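Local coordinates for heat shock protein STI1 (Saccharomyces cerevisiae, PDB 3UPV), which acts as an adaptor co-chaperone linking Hsp70 and Hsp90, with this TPR2B domain binding the C-terminal part of Hsp70, at residues 81-86 with 119-124. Numbering follows the deposited sequence.
Sequences AQIAVK and YKASQQ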
loop_
_atom_site.group_PDB
_atom_site.type_symbol
_atom_site.label_atom_id
_atom_site.label_comp_id
_atom_site.label_asym_id
_atom_site.label_seq_id
_atom_site.Cartn_x
_atom_site.Cartn_y
_atom_site.Cartn_z
ATOM N N ALA A 81 4.399 2.280 -6.302
ATOM C CA ALA A 81 5.772 1.814 -6.167
ATOM C C ALA A 81 6.305 1.310 -7.480
ATOM O O ALA A 81 7.496 1.547 -7.832
ATOM C CB ALA A 81 5.914 0.759 -5.063
ATOM N N GLN A 82 5.462 0.651 -8.247
ATOM C CA GLN A 82 5.934 0.158 -9.575
ATOM C C GLN A 82 6.282 1.349 -10.513
ATOM O O GLN A 82 7.318 1.350 -11.213
ATOM C CB GLN A 82 4.926 -0.788 -10.239
ATOM C CG GLN A 82 4.901 -2.158 -9.517
ATOM C CD GLN A 82 3.816 -3.108 -10.027
ATOM O OE1 GLN A 82 4.081 -4.264 -10.318
ATOM N NE2 GLN A 82 2.644 -2.604 -10.240
ATOM N N ILE A 83 5.496 2.422 -10.458
ATOM C CA ILE A 83 5.849 3.567 -11.222
ATOM C C ILE A 83 7.212 4.120 -10.742
ATOM O O ILE A 83 8.040 4.538 -11.551
ATOM C CB ILE A 83 4.752 4.606 -11.084
ATOM C CG1 ILE A 83 3.536 4.126 -11.908
ATOM C CG2 ILE A 83 5.127 6.040 -11.562
ATOM C CD1 ILE A 83 2.320 4.894 -11.656
ATOM N N ALA A 84 7.448 4.079 -9.427
ATOM C CA ALA A 84 8.670 4.651 -8.920
ATOM C C ALA A 84 9.889 3.949 -9.430
ATOM O O ALA A 84 10.939 4.599 -9.592
ATOM C CB ALA A 84 8.660 4.706 -7.399
ATOM N N VAL A 85 9.756 2.647 -9.646
ATOM C CA VAL A 85 10.855 1.816 -10.166
ATOM C C VAL A 85 10.768 1.560 -11.677
ATOM O O VAL A 85 11.504 0.738 -12.239
ATOM C CB VAL A 85 11.015 0.469 -9.388
ATOM C CG1 VAL A 85 11.451 0.703 -7.949
ATOM C CG2 VAL A 85 9.750 -0.351 -9.472
ATOM N N LYS A 86 9.948 2.351 -12.363
ATOM C CA LYS A 86 9.839 2.327 -13.871
ATOM C C LYS A 86 9.361 0.984 -14.415
ATOM O O LYS A 86 9.619 0.599 -15.570
ATOM C CB LYS A 86 11.189 2.609 -14.500
ATOM C CG LYS A 86 11.786 3.888 -14.067
ATOM C CD LYS A 86 12.984 4.129 -14.962
ATOM C CE LYS A 86 13.836 5.175 -14.409
ATOM N NZ LYS A 86 12.979 6.379 -14.246
ATOM N N TYR A 119 -2.628 7.356 -16.102
ATOM C CA TYR A 119 -2.205 8.346 -17.094
ATOM C C TYR A 119 -0.685 8.541 -16.981
ATOM O O TYR A 119 -0.003 8.639 -17.989
ATOM C CB TYR A 119 -2.889 9.690 -16.885
ATOM C CG TYR A 119 -2.490 10.623 -17.992
ATOM C CD1 TYR A 119 -2.859 10.333 -19.329
ATOM C CD2 TYR A 119 -1.683 11.743 -17.745
ATOM C CE1 TYR A 119 -2.441 11.175 -20.404
ATOM C CE2 TYR A 119 -1.262 12.577 -18.795
ATOM C CZ TYR A 119 -1.642 12.287 -20.106
ATOM O OH TYR A 119 -1.239 13.095 -21.135
ATOM N N LYS A 120 -0.186 8.582 -15.757
ATOM C CA LYS A 120 1.200 8.911 -15.453
ATOM C C LYS A 120 2.038 7.693 -15.922
ATOM O O LYS A 120 3.010 7.826 -16.698
ATOM C CB LYS A 120 1.331 9.240 -13.942
ATOM C CG LYS A 120 2.768 9.385 -13.371
ATOM C CD LYS A 120 2.811 9.867 -11.881
ATOM C CE LYS A 120 2.313 8.859 -10.769
ATOM N NZ LYS A 120 3.144 8.713 -9.418
ATOM N N ALA A 121 1.590 6.491 -15.579
ATOM C CA ALA A 121 2.293 5.271 -16.047
ATOM C C ALA A 121 2.338 5.147 -17.570
ATOM O O ALA A 121 3.395 4.784 -18.168
ATOM C CB ALA A 121 1.709 3.994 -15.409
ATOM N N SER A 122 1.195 5.411 -18.203
ATOM C CA SER A 122 1.132 5.330 -19.665
ATOM C C SER A 122 2.083 6.311 -20.366
ATOM O O SER A 122 2.856 5.932 -21.272
ATOM C CB SER A 122 -0.297 5.547 -20.139
ATOM O OG SER A 122 -0.305 5.468 -21.551
ATOM N N GLN A 123 2.064 7.558 -19.935
ATOM C CA GLN A 123 2.950 8.547 -20.524
ATOM C C GLN A 123 4.428 8.219 -20.338
ATOM O O GLN A 123 5.200 8.320 -21.323
ATOM C CB GLN A 123 2.553 9.938 -20.041
ATOM C CG GLN A 123 1.028 10.218 -20.337
ATOM C CD GLN A 123 0.725 10.373 -21.818
ATOM O OE1 GLN A 123 -0.029 9.587 -22.412
ATOM N NE2 GLN A 123 1.328 11.394 -22.432
ATOM N N GLN A 124 4.834 7.743 -19.146
ATOM C CA GLN A 124 6.268 7.469 -18.969
ATOM C C GLN A 124 6.693 6.222 -19.743
ATOM O O GLN A 124 7.869 6.075 -20.091
ATOM C CB GLN A 124 6.713 7.449 -17.498
ATOM C CG GLN A 124 6.146 8.600 -16.694
ATOM C CD GLN A 124 6.587 8.660 -15.207
ATOM O OE1 GLN A 124 6.112 9.527 -14.462
ATOM N NE2 GLN A 124 7.518 7.780 -14.784
HETATM O O HOH W 1 8.959 7.089 -11.901
#
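At the C-terminal end of helix 72-84, within the third tetratricopeptide repeat of this TPR2B domain, Ile83 meets the C-terminal helix 111-124 at Lys120, Ala121 and Gln124. CD1 of Ile83 lies 3.9 Å from CB of Ala121, where a methyl group is small enough to let the helices come close: the CA atoms of Ile83 and Ala121 are 6.2 Å apart. CG2 of Ile83, anti to the backbone N, lies 4.0 Å from NZ of Lys120, whose CE is 4.1 Å from both CG2 and CD1 of Ile83; a long, bendable chain suits this partly exposed place. Between the two helices in sequence runs helix 88-106; its Ala91 touches Ile83 and its Leu92 touches Ala121, so a third helix borders the same apolar patch. Shortening Ile83 to an alanine would probably open a gap beside Ala121 and leave CE of Lys120 without its apolar neighbour. Helix 72-84 closes in a Schellman motif: Lys86, at positive phi, bonds through N to Ile83 O, and the next residue's N to Gln82 O. Ile83 O also accepts a 2.7 Å hydrogen bond from a water, which accepts one from Gln124 NE2 at 3.3 Å; this long amide also reaches Tyr88 OH, hydrogen-bonded to the same nitrogen.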